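Local structure of aminotransferase (Neisseria meningitidis Z2491, 3JTX) at residues 83-93 and 224-234; 234-243 and 254-264. The protein is an aminotransferase of the class I and II family that probably moves amino groups between amino acids and keto acids with its covalently bound pyridoxal phosphate. All coordinates share one frame; numbering follows the deposited sequence.

Interaction 1 of 2, residues 83-93 and 224-234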
ATOM      1  N   TYR A  83     -11.953  23.352   9.912  1.00 16.84           N
ATOM      2  CA  TYR A  83     -13.089  23.764   9.085  1.00 17.66           C
ATOM      3  C   TYR A  83     -14.258  24.288   9.927  1.00 18.23           C
ATOM      4  O   TYR A  83     -15.427  23.941   9.700  1.00 17.99           O
ATOM      5  CB  TYR A  83     -13.496  22.614   8.148  1.00 17.68           C
ATOM      6  CG  TYR A  83     -12.354  22.233   7.227  1.00 18.25           C
ATOM      7  CD1 TYR A  83     -11.951  23.075   6.188  1.00 17.90           C
ATOM      8  CD2 TYR A  83     -11.633  21.063   7.429  1.00 19.11           C
ATOM      9  CE1 TYR A  83     -10.882  22.734   5.350  1.00 17.40           C
ATOM     10  CE2 TYR A  83     -10.578  20.722   6.609  1.00 18.91           C
ATOM     11  CZ  TYR A  83     -10.199  21.557   5.570  1.00 18.54           C
ATOM     12  OH  TYR A  83      -9.120  21.191   4.793  1.00 18.39           O
ATOM     13  N   ASP A  84     -13.908  25.119  10.914  1.00 18.40           N
ATOM     14  CA  ASP A  84     -14.853  25.935  11.652  1.00 18.95           C
ATOM     15  C   ASP A  84     -16.055  25.149  12.171  1.00 18.40           C
ATOM     16  O   ASP A  84     -17.197  25.536  11.947  1.00 18.31           O
ATOM     17  CB  ASP A  84     -15.310  27.103  10.773  1.00 19.14           C
ATOM     18  CG  ASP A  84     -15.983  28.204  11.575  1.00 21.76           C
ATOM     19  OD1 ASP A  84     -15.650  28.365  12.772  1.00 23.94           O
ATOM     20  OD2 ASP A  84     -16.860  28.888  11.014  1.00 22.61           O
ATOM     21  N   GLY A  85     -15.779  24.046  12.865  1.00 17.86           N
ATOM     22  CA  GLY A  85     -16.814  23.235  13.504  1.00 17.15           C
ATOM     23  C   GLY A  85     -17.357  22.057  12.717  1.00 16.75           C
ATOM     24  O   GLY A  85     -18.240  21.359  13.193  1.00 16.86           O
ATOM     25  N   LEU A  86     -16.818  21.813  11.523  1.00 16.78           N
ATOM     26  CA  LEU A  86     -17.187  20.646  10.730  1.00 16.80           C
ATOM     27  C   LEU A  86     -17.156  19.386  11.592  1.00 16.75           C
ATOM     28  O   LEU A  86     -16.135  19.084  12.198  1.00 15.39           O
ATOM     29  CB  LEU A  86     -16.219  20.478   9.550  1.00 16.93           C
ATOM     30  CG  LEU A  86     -16.603  19.444   8.482  1.00 16.89           C
ATOM     31  CD1 LEU A  86     -17.796  19.935   7.650  1.00 17.32           C
ATOM     32  CD2 LEU A  86     -15.415  19.174   7.609  1.00 16.66           C
ATOM     33  N   THR A  87     -18.287  18.679  11.648  1.00 16.94           N
ATOM     34  CA  THR A  87     -18.417  17.458  12.433  0.50 17.23           C
ATOM     35  C   THR A  87     -18.467  16.237  11.507  1.00 17.46           C
ATOM     36  O   THR A  87     -19.423  16.053  10.744  1.00 17.24           O
ATOM     37  CB  THR A  87     -19.669  17.483  13.318  0.50 17.68           C
ATOM     38  OG1 THR A  87     -20.833  17.648  12.501  0.50 18.89           O
ATOM     39  CG2 THR A  87     -19.587  18.636  14.320  0.50 17.53           C
ATOM     40  N   VAL A  88     -17.424  15.416  11.591  1.00 17.22           N
ATOM     41  CA  VAL A  88     -17.253  14.221  10.776  1.00 17.76           C
ATOM     42  C   VAL A  88     -17.084  13.046  11.745  1.00 17.93           C
ATOM     43  O   VAL A  88     -16.308  13.123  12.692  1.00 19.14           O
ATOM     44  CB  VAL A  88     -16.001  14.378   9.864  1.00 17.12           C
ATOM     45  CG1 VAL A  88     -15.665  13.085   9.105  1.00 16.91           C
ATOM     46  CG2 VAL A  88     -16.197  15.552   8.896  1.00 17.13           C
ATOM     47  N   ASP A  89     -17.810  11.966  11.515  1.00 18.23           N
ATOM     48  CA  ASP A  89     -17.891  10.877  12.503  1.00 17.99           C
ATOM     49  C   ASP A  89     -16.690   9.940  12.367  1.00 17.16           C
ATOM     50  O   ASP A  89     -16.539   9.284  11.352  1.00 16.86           O
ATOM     51  CB  ASP A  89     -19.221  10.123  12.304  1.00 18.31           C
ATOM     52  CG  ASP A  89     -19.476   9.051  13.361  1.00 20.78           C
ATOM     53  OD1 ASP A  89     -18.537   8.609  14.055  1.00 21.02           O
ATOM     54  OD2 ASP A  89     -20.648   8.646  13.488  1.00 25.47           O
ATOM     55  N   ALA A  90     -15.844   9.879  13.398  1.00 17.06           N
ATOM     56  CA  ALA A  90     -14.669   9.011  13.409  1.00 17.07           C
ATOM     57  C   ALA A  90     -15.030   7.533  13.240  1.00 17.27           C
ATOM     58  O   ALA A  90     -14.251   6.769  12.674  1.00 16.64           O
ATOM     59  CB  ALA A  90     -13.838   9.229  14.696  1.00 16.70           C
ATOM     60  N   ASP A  91     -16.217   7.137  13.695  1.00 18.03           N
ATOM     61  CA  ASP A  91     -16.656   5.728  13.603  1.00 18.58           C
ATOM     62  C   ASP A  91     -16.988   5.248  12.187  1.00 18.11           C
ATOM     63  O   ASP A  91     -16.963   4.037  11.950  1.00 18.35           O
ATOM     64  CB  ASP A  91     -17.929   5.487  14.442  1.00 19.96           C
ATOM     65  CG  ASP A  91     -17.713   5.654  15.942  1.00 22.39           C
ATOM     66  OD1 ASP A  91     -16.594   5.417  16.444  1.00 25.31           O
ATOM     67  OD2 ASP A  91     -18.700   5.992  16.632  1.00 27.34           O
ATOM     68  N   ASN A  92     -17.345   6.143  11.254  1.00 16.87           N
ATOM     69  CA  ASN A  92     -17.729   5.644   9.935  0.50 16.65           C
ATOM     70  C   ASN A  92     -17.433   6.544   8.735  1.00 16.45           C
ATOM     71  O   ASN A  92     -17.614   6.104   7.610  1.00 16.00           O
ATOM     72  CB  ASN A  92     -19.191   5.167   9.921  0.50 16.56           C
ATOM     73  CG  ASN A  92     -20.188   6.276  10.201  0.50 16.75           C
ATOM     74  OD1 ASN A  92     -19.859   7.454  10.173  0.50 15.83           O
ATOM     75  ND2 ASN A  92     -21.429   5.889  10.459  0.50 19.24           N
ATOM     76  N   GLU A  93     -16.903   7.750   8.962  1.00 15.87           N
ATOM     77  CA  GLU A  93     -16.625   8.698   7.866  1.00 15.80           C
ATOM     78  C   GLU A  93     -15.155   8.988   7.612  1.00 15.67           C
ATOM     79  O   GLU A  93     -14.831   9.859   6.802  1.00 15.30           O
ATOM     80  CB  GLU A  93     -17.359  10.017   8.109  1.00 15.55           C
ATOM     81  CG  GLU A  93     -18.868   9.907   7.959  1.00 16.87           C
ATOM     82  CD  GLU A  93     -19.587  11.237   8.077  1.00 17.95           C
ATOM     83  OE1 GLU A  93     -19.409  11.924   9.105  1.00 17.01           O
ATOM     84  OE2 GLU A  93     -20.342  11.583   7.135  1.00 17.40           O
ATOM     85  N   LEU A 224     -15.536  19.212   1.990  1.00 14.95           N
ATOM     86  CA  LEU A 224     -16.561  18.898   3.011  1.00 14.78           C
ATOM     87  C   LEU A 224     -17.152  20.164   3.632  1.00 14.70           C
ATOM     88  O   LEU A 224     -18.350  20.246   3.868  1.00 14.77           O
ATOM     89  CB  LEU A 224     -16.006  17.950   4.091  1.00 14.69           C
ATOM     90  CG  LEU A 224     -15.522  16.570   3.619  1.00 16.12           C
ATOM     91  CD1 LEU A 224     -15.210  15.641   4.803  1.00 13.16           C
ATOM     92  CD2 LEU A 224     -16.552  15.912   2.674  1.00 15.71           C
ATOM     93  N   GLN A 225     -16.315  21.175   3.826  1.00 14.56           N
ATOM     94  CA  GLN A 225     -16.773  22.472   4.310  1.00 14.32           C
ATOM     95  C   GLN A 225     -17.680  23.175   3.286  1.00 13.91           C
ATOM     96  O   GLN A 225     -18.654  23.808   3.654  1.00 13.04           O
ATOM     97  CB  GLN A 225     -15.554  23.359   4.624  1.00 14.17           C
ATOM     98  CG  GLN A 225     -15.896  24.778   5.074  1.00 16.13           C
ATOM     99  CD  GLN A 225     -14.666  25.563   5.482  1.00 17.06           C
ATOM    100  OE1 GLN A 225     -13.633  25.501   4.818  1.00 17.48           O
ATOM    101  NE2 GLN A 225     -14.772  26.302   6.598  1.00 17.66           N
ATOM    102  N   ALA A 226     -17.345  23.062   2.002  1.00 13.26           N
ATOM    103  CA  ALA A 226     -18.166  23.653   0.932  1.00 12.82           C
ATOM    104  C   ALA A 226     -19.572  23.020   0.913  1.00 12.68           C
ATOM    105  O   ALA A 226     -20.576  23.731   0.796  1.00 12.33           O
ATOM    106  CB  ALA A 226     -17.497  23.485  -0.418  1.00 12.67           C
ATOM    107  N   ALA A 227     -19.627  21.697   1.064  1.00 12.47           N
ATOM    108  CA  ALA A 227     -20.900  20.984   1.144  1.00 12.87           C
ATOM    109  C   ALA A 227     -21.733  21.499   2.302  1.00 13.21           C
ATOM    110  O   ALA A 227     -22.916  21.828   2.135  1.00 12.51           O
ATOM    111  CB  ALA A 227     -20.674  19.485   1.290  1.00 12.83           C
ATOM    112  N   ALA A 228     -21.111  21.561   3.478  1.00 13.33           N
ATOM    113  CA  ALA A 228     -21.774  22.096   4.679  1.00 13.75           C
ATOM    114  C   ALA A 228     -22.317  23.504   4.433  1.00 13.65           C
ATOM    115  O   ALA A 228     -23.484  23.784   4.710  1.00 12.39           O
ATOM    116  CB  ALA A 228     -20.798  22.087   5.870  1.00 13.68           C
ATOM    117  N   GLN A 229     -21.471  24.381   3.897  1.00 13.22           N
ATOM    118  CA  GLN A 229     -21.850  25.769   3.652  1.00 13.66           C
ATOM    119  C   GLN A 229     -22.986  25.918   2.644  1.00 13.85           C
ATOM    120  O   GLN A 229     -23.783  26.851   2.748  1.00 14.52           O
ATOM    121  CB  GLN A 229     -20.633  26.614   3.258  1.00 13.53           C
ATOM    122  CG  GLN A 229     -19.696  26.901   4.471  1.00 15.32           C
ATOM    123  CD  GLN A 229     -18.428  27.699   4.100  1.00 18.75           C
ATOM    124  OE1 GLN A 229     -18.347  28.306   3.039  1.00 19.01           O
ATOM    125  NE2 GLN A 229     -17.439  27.683   4.987  1.00 19.43           N
ATOM    126  N   LEU A 230     -23.078  24.983   1.702  1.00 13.87           N
ATOM    127  CA  LEU A 230     -24.129  24.988   0.695  1.00 14.09           C
ATOM    128  C   LEU A 230     -25.323  24.091   1.071  1.00 14.24           C
ATOM    129  O   LEU A 230     -26.221  23.912   0.276  1.00 14.84           O
ATOM    130  CB  LEU A 230     -23.529  24.560  -0.651  1.00 13.86           C
ATOM    131  CG  LEU A 230     -22.512  25.523  -1.275  1.00 14.68           C
ATOM    132  CD1 LEU A 230     -21.820  24.867  -2.479  1.00 14.41           C
ATOM    133  CD2 LEU A 230     -23.167  26.831  -1.673  1.00 13.70           C
ATOM    134  N   GLY A 231     -25.334  23.527   2.275  1.00 14.23           N
ATOM    135  CA  GLY A 231     -26.495  22.780   2.774  1.00 14.73           C
ATOM    136  C   GLY A 231     -26.630  21.382   2.196  1.00 15.05           C
ATOM    137  O   GLY A 231     -27.723  20.827   2.146  1.00 15.03           O
ATOM    138  N   ARG A 232     -25.511  20.811   1.783  1.00 15.07           N
ATOM    139  CA  ARG A 232     -25.477  19.565   1.020  1.00 15.93           C
ATOM    140  C   ARG A 232     -24.890  18.454   1.875  1.00 16.00           C
ATOM    141  O   ARG A 232     -23.989  18.708   2.661  1.00 16.84           O
ATOM    142  CB  ARG A 232     -24.588  19.787  -0.214  1.00 15.86           C
ATOM    143  CG  ARG A 232     -24.497  18.616  -1.169  1.00 17.19           C
ATOM    144  CD  ARG A 232     -23.622  18.950  -2.384  1.00 19.56           C
ATOM    145  NE  ARG A 232     -23.671  17.870  -3.366  1.00 19.94           N
ATOM    146  CZ  ARG A 232     -24.596  17.756  -4.319  1.00 19.63           C
ATOM    147  NH1 ARG A 232     -25.551  18.680  -4.461  1.00 19.18           N
ATOM    148  NH2 ARG A 232     -24.562  16.712  -5.142  1.00 19.19           N
ATOM    149  N   SER A 233     -25.401  17.234   1.729  1.00 15.70           N
ATOM    150  CA  SER A 233     -24.865  16.076   2.439  1.00 16.08           C
ATOM    151  C   SER A 233     -23.476  15.695   1.889  1.00 16.04           C
ATOM    152  O   SER A 233     -22.997  16.263   0.914  1.00 15.30           O
ATOM    153  CB  SER A 233     -25.818  14.884   2.282  1.00 16.47           C
ATOM    154  OG  SER A 233     -25.654  14.255   1.014  1.00 16.62           O
ATOM    155  N   ARG A 234     -22.858  14.705   2.505  1.00 16.44           N
ATOM    156  CA  ARG A 234     -21.580  14.170   2.036  1.00 16.77           C
ATOM    157  C   ARG A 234     -21.729  12.976   1.101  1.00 16.32           C
ATOM    158  O   ARG A 234     -20.760  12.261   0.882  1.00 15.78           O
ATOM    159  CB  ARG A 234     -20.746  13.740   3.228  1.00 17.63           C
ATOM    160  CG  ARG A 234     -20.186  14.874   3.968  1.00 19.25           C
ATOM    161  CD  ARG A 234     -19.634  14.428   5.307  1.00 22.04           C
ATOM    162  NE  ARG A 234     -19.522  15.625   6.096  1.00 24.84           N
ATOM    163  CZ  ARG A 234     -19.703  15.725   7.398  1.00 23.82           C
ATOM    164  NH1 ARG A 234     -19.965  14.669   8.171  1.00 22.63           N
ATOM    165  NH2 ARG A 234     -19.594  16.922   7.927  1.00 22.43           N
TER
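The carbonyl O of T87 is gripped twice by R234, whose NH1 and NH2 both lie 3.0 Å from that single oxygen. This is the edge of the large PLP-binding domain of a fold-type I aminotransferase, where the loop leading from helix 69-82 to strand 94-97 runs past helix 223-229 and the turn that follows it. The guanidinium presents its terminal edge end-on, with the oxygen close to its plane, and both bonds are clearly bent, near 140°. Seen from the carbonyl, NH1 is tilted only a little from the plane whereas NH2 stands above it. An arm extended from CG to NE carries the group out to the loop. There NH1 also forms a salt bridge with E93, 3.0 Å from OE1, and a weak bond to OE2; the carboxylate is turned 51° from the guanidinium. E93 OE1 additionally accepts from the backbone N of D89, on its anti lone pair, so the loop itself positions the acid for the arginine. V88 CG2 covers one guanidinium face, offset toward the rim, and L86 CD1 sits at its edge, 3.5 Å from NH2. With an anion, a carbonyl and these apolar contacts around it, the guanidinium has little room to rotate.

Toward the helix the contact turns apolar. L86 lays CD2 against CB of L224 at 3.8 Å and reaches CB of A228 with CD1, while V88 CG2 comes near L224 CD1. The helix then ends in a Schellman motif with G231 as its C-prime residue. Where the loop leaves helix 69-82, Q225 of the facing helix has CG anti to the backbone N (chi1 177°) and crosses Y83 at about a right angle, bringing OE1 to 3.3 Å from CD1 at the tyrosine ring edge.

Interaction 2 of 2, residues 234-243 and 254-264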
ATOM      1  N   ARG A 234     -22.858  14.705   2.505  1.00 16.44           N
ATOM      2  CA  ARG A 234     -21.580  14.170   2.036  1.00 16.77           C
ATOM      3  C   ARG A 234     -21.729  12.976   1.101  1.00 16.32           C
ATOM      4  O   ARG A 234     -20.760  12.261   0.882  1.00 15.78           O
ATOM      5  CB  ARG A 234     -20.746  13.740   3.228  1.00 17.63           C
ATOM      6  CG  ARG A 234     -20.186  14.874   3.968  1.00 19.25           C
ATOM      7  CD  ARG A 234     -19.634  14.428   5.307  1.00 22.04           C
ATOM      8  NE  ARG A 234     -19.522  15.625   6.096  1.00 24.84           N
ATOM      9  CZ  ARG A 234     -19.703  15.725   7.398  1.00 23.82           C
ATOM     10  NH1 ARG A 234     -19.965  14.669   8.171  1.00 22.63           N
ATOM     11  NH2 ARG A 234     -19.594  16.922   7.927  1.00 22.43           N
ATOM     12  N   GLN A 235     -22.921  12.733   0.562  1.00 15.48           N
ATOM     13  CA  GLN A 235     -23.129  11.581  -0.318  0.50 15.74           C
ATOM     14  C   GLN A 235     -22.241  11.712  -1.560  1.00 15.24           C
ATOM     15  O   GLN A 235     -22.220  12.771  -2.212  1.00 14.58           O
ATOM     16  CB  GLN A 235     -24.602  11.460  -0.740  0.50 15.94           C
ATOM     17  CG  GLN A 235     -24.924  10.147  -1.452  0.50 17.30           C
ATOM     18  CD  GLN A 235     -26.375  10.028  -1.862  0.50 18.85           C
ATOM     19  OE1 GLN A 235     -27.103   9.186  -1.354  0.50 20.20           O
ATOM     20  NE2 GLN A 235     -26.799  10.868  -2.784  0.50 20.47           N
ATOM     21  N   LYS A 236     -21.520  10.638  -1.885  1.00 14.74           N
ATOM     22  CA  LYS A 236     -20.637  10.572  -3.048  1.00 14.85           C
ATOM     23  C   LYS A 236     -19.497  11.618  -3.033  1.00 14.66           C
ATOM     24  O   LYS A 236     -19.008  12.017  -4.095  1.00 14.51           O
ATOM     25  CB  LYS A 236     -21.449  10.662  -4.339  1.00 15.79           C
ATOM     26  CG  LYS A 236     -22.391   9.462  -4.576  1.00 18.34           C
ATOM     27  CD  LYS A 236     -23.012   9.504  -5.966  1.00 21.21           C
ATOM     28  CE  LYS A 236     -23.826   8.233  -6.224  1.00 23.34           C
ATOM     29  NZ  LYS A 236     -24.592   8.316  -7.500  1.00 24.56           N
ATOM     30  N   LEU A 237     -19.107  12.063  -1.837  1.00 14.20           N
ATOM     31  CA  LEU A 237     -17.978  12.986  -1.632  1.00 14.99           C
ATOM     32  C   LEU A 237     -16.922  12.323  -0.778  1.00 15.08           C
ATOM     33  O   LEU A 237     -17.241  11.754   0.256  1.00 15.15           O
ATOM     34  CB  LEU A 237     -18.409  14.252  -0.885  1.00 14.74           C
ATOM     35  CG  LEU A 237     -19.511  15.130  -1.451  1.00 16.80           C
ATOM     36  CD1 LEU A 237     -19.651  16.385  -0.567  1.00 16.77           C
ATOM     37  CD2 LEU A 237     -19.201  15.510  -2.904  1.00 17.75           C
ATOM     38  N   LEU A 238     -15.667  12.407  -1.207  1.00 15.31           N
ATOM     39  CA  LEU A 238     -14.542  11.944  -0.419  1.00 15.40           C
ATOM     40  C   LEU A 238     -13.412  12.957  -0.545  1.00 15.64           C
ATOM     41  O   LEU A 238     -13.055  13.348  -1.650  1.00 15.31           O
ATOM     42  CB  LEU A 238     -14.052  10.595  -0.911  1.00 15.66           C
ATOM     43  CG  LEU A 238     -14.941   9.368  -0.661  1.00 17.65           C
ATOM     44  CD1 LEU A 238     -14.328   8.185  -1.418  1.00 19.66           C
ATOM     45  CD2 LEU A 238     -15.104   9.055   0.850  1.00 17.72           C
HETATM   46  N   MSE A 239     -12.865  13.386   0.590  1.00 15.44           N
HETATM   47  CA  MSE A 239     -11.645  14.169   0.594  1.00 15.69           C
HETATM   48  C   MSE A 239     -10.458  13.251   0.876  1.00 15.28           C
HETATM   49  O   MSE A 239     -10.555  12.318   1.670  1.00 14.97           O
HETATM   50  CB  MSE A 239     -11.723  15.266   1.658  1.00 15.90           C
HETATM   51  CG  MSE A 239     -11.627  14.736   3.057  1.00 18.49           C
HETATM   52 SE   MSE A 239     -11.437  16.063   4.462  0.75 19.67          SE
HETATM   53  CE  MSE A 239      -9.772  16.738   4.235  1.00 16.04           C
ATOM     54  N   PHE A 240      -9.338  13.525   0.215  1.00 15.23           N
ATOM     55  CA  PHE A 240      -8.102  12.788   0.399  1.00 15.35           C
ATOM     56  C   PHE A 240      -7.072  13.784   0.896  1.00 15.47           C
ATOM     57  O   PHE A 240      -6.870  14.852   0.282  1.00 15.98           O
ATOM     58  CB  PHE A 240      -7.640  12.195  -0.942  1.00 14.98           C
ATOM     59  CG  PHE A 240      -8.506  11.117  -1.444  1.00 15.74           C
ATOM     60  CD1 PHE A 240      -9.720  11.403  -2.066  1.00 15.22           C
ATOM     61  CD2 PHE A 240      -8.124   9.786  -1.298  1.00 16.98           C
ATOM     62  CE1 PHE A 240     -10.522  10.413  -2.521  1.00 16.27           C
ATOM     63  CE2 PHE A 240      -8.940   8.767  -1.763  1.00 18.14           C
ATOM     64  CZ  PHE A 240     -10.147   9.078  -2.378  1.00 18.32           C
ATOM     65  N   THR A 241      -6.448  13.491   2.032  1.00 15.64           N
ATOM     66  CA  THR A 241      -5.372  14.335   2.490  1.00 15.67           C
ATOM     67  C   THR A 241      -4.228  13.564   3.113  1.00 16.74           C
ATOM     68  O   THR A 241      -4.275  12.337   3.207  1.00 17.24           O
ATOM     69  CB  THR A 241      -5.867  15.479   3.378  1.00 16.50           C
ATOM     70  OG1 THR A 241      -4.824  16.457   3.466  1.00 17.49           O
ATOM     71  CG2 THR A 241      -6.286  14.993   4.788  1.00 15.30           C
ATOM     72  N   SER A 242      -3.196  14.298   3.531  1.00 16.65           N
ATOM     73  CA  SER A 242      -1.925  13.729   3.834  1.00 17.86           C
ATOM     74  C   SER A 242      -1.154  14.609   4.791  1.00 17.11           C
ATOM     75  O   SER A 242      -1.357  15.822   4.831  1.00 16.46           O
ATOM     76  CB  SER A 242      -1.172  13.627   2.497  1.00 18.09           C
ATOM     77  OG  SER A 242       0.137  13.247   2.639  1.00 20.18           O
ATOM     78  N   LEU A 243      -0.252  13.988   5.545  1.00 16.52           N
ATOM     79  CA  LEU A 243       0.718  14.704   6.379  1.00 16.22           C
ATOM     80  C   LEU A 243       1.975  15.134   5.595  1.00 16.05           C
ATOM     81  O   LEU A 243       2.828  15.814   6.141  1.00 15.38           O
ATOM     82  CB  LEU A 243       1.138  13.831   7.576  1.00 16.13           C
ATOM     83  CG  LEU A 243       0.083  13.551   8.654  1.00 16.61           C
ATOM     84  CD1 LEU A 243       0.587  12.473   9.657  1.00 14.13           C
ATOM     85  CD2 LEU A 243      -0.323  14.840   9.388  1.00 15.78           C
ATOM     86  N   SER A 254       1.494   8.691   5.396  1.00 15.12           N
ATOM     87  CA  SER A 254       0.317   8.789   6.250  1.00 15.52           C
ATOM     88  C   SER A 254      -0.629   9.947   5.888  1.00 15.04           C
ATOM     89  O   SER A 254      -0.215  11.108   5.770  1.00 14.46           O
ATOM     90  CB  SER A 254       0.768   8.925   7.700  1.00 15.34           C
ATOM     91  OG  SER A 254      -0.326   9.089   8.584  1.00 14.76           O
ATOM     92  N   GLY A 255      -1.910   9.607   5.731  1.00 15.00           N
ATOM     93  CA  GLY A 255      -2.960  10.585   5.590  1.00 15.00           C
ATOM     94  C   GLY A 255      -4.284   9.970   5.996  1.00 15.17           C
ATOM     95  O   GLY A 255      -4.328   8.999   6.770  1.00 13.80           O
ATOM     96  N   PHE A 256      -5.364  10.528   5.473  1.00 15.28           N
ATOM     97  CA  PHE A 256      -6.680   9.934   5.655  1.00 15.59           C
ATOM     98  C   PHE A 256      -7.601  10.308   4.515  1.00 16.26           C
ATOM     99  O   PHE A 256      -7.321  11.246   3.781  1.00 16.63           O
ATOM    100  CB  PHE A 256      -7.299  10.294   7.018  1.00 15.76           C
ATOM    101  CG  PHE A 256      -7.677  11.748   7.190  1.00 15.62           C
ATOM    102  CD1 PHE A 256      -8.902  12.227   6.753  1.00 15.38           C
ATOM    103  CD2 PHE A 256      -6.814  12.630   7.829  1.00 15.23           C
ATOM    104  CE1 PHE A 256      -9.261  13.566   6.952  1.00 14.31           C
ATOM    105  CE2 PHE A 256      -7.165  13.963   8.041  1.00 15.43           C
ATOM    106  CZ  PHE A 256      -8.390  14.430   7.603  1.00 14.55           C
ATOM    107  N   VAL A 257      -8.666   9.524   4.369  1.00 16.17           N
ATOM    108  CA  VAL A 257      -9.767   9.803   3.458  1.00 16.36           C
ATOM    109  C   VAL A 257     -11.011   9.977   4.339  1.00 16.58           C
ATOM    110  O   VAL A 257     -11.150   9.315   5.369  1.00 17.37           O
ATOM    111  CB  VAL A 257      -9.944   8.691   2.416  1.00 16.48           C
ATOM    112  CG1 VAL A 257     -10.240   7.330   3.081  1.00 16.77           C
ATOM    113  CG2 VAL A 257     -11.041   9.053   1.422  1.00 17.64           C
ATOM    114  N   ALA A 258     -11.881  10.909   3.977  1.00 16.13           N
ATOM    115  CA  ALA A 258     -13.077  11.193   4.781  1.00 15.67           C
ATOM    116  C   ALA A 258     -14.261  11.583   3.910  1.00 15.74           C
ATOM    117  O   ALA A 258     -14.095  12.205   2.861  1.00 15.89           O
ATOM    118  CB  ALA A 258     -12.791  12.298   5.790  1.00 15.34           C
ATOM    119  N   GLY A 259     -15.460  11.233   4.356  1.00 15.14           N
ATOM    120  CA  GLY A 259     -16.670  11.530   3.606  1.00 14.97           C
ATOM    121  C   GLY A 259     -17.665  10.389   3.687  1.00 14.60           C
ATOM    122  O   GLY A 259     -17.792   9.744   4.735  1.00 15.23           O
ATOM    123  N   ASP A 260     -18.347  10.147   2.571  1.00 14.48           N
ATOM    124  CA  ASP A 260     -19.487   9.230   2.462  1.00 14.26           C
ATOM    125  C   ASP A 260     -19.207   7.899   3.153  1.00 14.35           C
ATOM    126  O   ASP A 260     -18.371   7.109   2.688  1.00 13.10           O
ATOM    127  CB  ASP A 260     -19.781   9.009   0.966  1.00 14.95           C
ATOM    128  CG  ASP A 260     -21.038   8.207   0.710  1.00 15.96           C
ATOM    129  OD1 ASP A 260     -21.397   7.370   1.556  1.00 17.74           O
ATOM    130  OD2 ASP A 260     -21.644   8.397  -0.372  1.00 15.35           O
ATOM    131  N   ALA A 261     -19.907   7.655   4.268  1.00 14.23           N
ATOM    132  CA  ALA A 261     -19.762   6.411   5.058  1.00 14.12           C
ATOM    133  C   ALA A 261     -19.995   5.128   4.271  1.00 14.68           C
ATOM    134  O   ALA A 261     -19.359   4.105   4.551  1.00 13.84           O
ATOM    135  CB  ALA A 261     -20.707   6.430   6.294  1.00 14.65           C
ATOM    136  N   GLU A 262     -20.920   5.161   3.313  1.00 15.32           N
ATOM    137  CA  GLU A 262     -21.234   3.971   2.512  1.00 16.62           C
ATOM    138  C   GLU A 262     -20.087   3.641   1.560  1.00 16.79           C
ATOM    139  O   GLU A 262     -19.697   2.478   1.417  1.00 16.19           O
ATOM    140  CB  GLU A 262     -22.544   4.157   1.743  1.00 17.05           C
ATOM    141  CG  GLU A 262     -22.951   2.937   0.906  1.00 19.57           C
ATOM    142  N   LEU A 263     -19.531   4.665   0.922  1.00 17.15           N
ATOM    143  CA  LEU A 263     -18.317   4.478   0.104  1.00 17.40           C
ATOM    144  C   LEU A 263     -17.158   3.902   0.926  1.00 16.97           C
ATOM    145  O   LEU A 263     -16.438   3.014   0.477  1.00 16.09           O
ATOM    146  CB  LEU A 263     -17.874   5.803  -0.543  1.00 17.59           C
ATOM    147  CG  LEU A 263     -18.803   6.363  -1.645  1.00 18.57           C
ATOM    148  CD1 LEU A 263     -18.150   7.605  -2.280  1.00 16.56           C
ATOM    149  CD2 LEU A 263     -19.166   5.301  -2.705  1.00 18.74           C
ATOM    150  N   LEU A 264     -16.974   4.410   2.132  1.00 16.70           N
ATOM    151  CA  LEU A 264     -15.847   3.986   2.941  1.00 16.19           C
ATOM    152  C   LEU A 264     -16.027   2.582   3.483  1.00 16.53           C
ATOM    153  O   LEU A 264     -15.039   1.870   3.683  1.00 15.64           O
ATOM    154  CB  LEU A 264     -15.610   4.983   4.061  1.00 16.13           C
ATOM    155  CG  LEU A 264     -15.087   6.339   3.575  1.00 16.86           C
ATOM    156  CD1 LEU A 264     -14.912   7.287   4.739  1.00 15.71           C
ATOM    157  CD2 LEU A 264     -13.765   6.209   2.834  1.00 13.90           C
TER
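D260 meets the turn before strand 237-242, in the large-domain sheet, where that strand begins and its antiparallel neighbour 255-259 gives way to helix 261-274. Its CB packs 3.4 Å from the carbonyl O of R234. CG is anti to the backbone N (chi1 -173°), which carries the carboxylate across to K236: OD2 accepts from K236 N at 2.7 Å, almost straight at 176°, on its anti side. OD1 caps helix 261-274, taking E262 N and, weakly, L263 N. Next to it, D260 N bonds to L237 O, and paired backbone bonds continue along the strands to L243 N and S254 O.

On one face of the sheet, T241 CG2 stands over the F256 ring, 3.7 Å from its centroid, and SE of selenomethionine M239 approaches that ring obliquely. On the other, V257 CG2 lies over the ring of F240, and L238 CD2 meets L264 CD2 at 3.7 Å. S242 OG, at the far end, hydrogen-bonds to a phosphate oxygen of the PLP-lysine at 245 and to S244 OG. By dividing its two oxygens between turn and helix start, D260 couples the strand entry to the helix, while the pair's other end reaches the cofactor phosphate.

Overall arrangement
Interaction 1 lies toward the surface, its centre about 21 Å from the chain centre, and interaction 2 is buried, at about 15 Å; their centres are 11 Å apart. R234 belongs to both, sending its guanidinium to the 83-93 loop while its backbone opens the turn into strand 237-242. The loop in turn leads into strand 94-97, and E93 O probably accepts from G259 N at 2.9 Å, tying the first contact to the strand pair of the second. Their chemistry follows their place: interaction 1 relies on an arginine, a carboxylate and a few leucine and valine methyls, interaction 2 on regular backbone pairing with aromatic and aliphatic side chains on both faces and one carboxylate, D260, at its end.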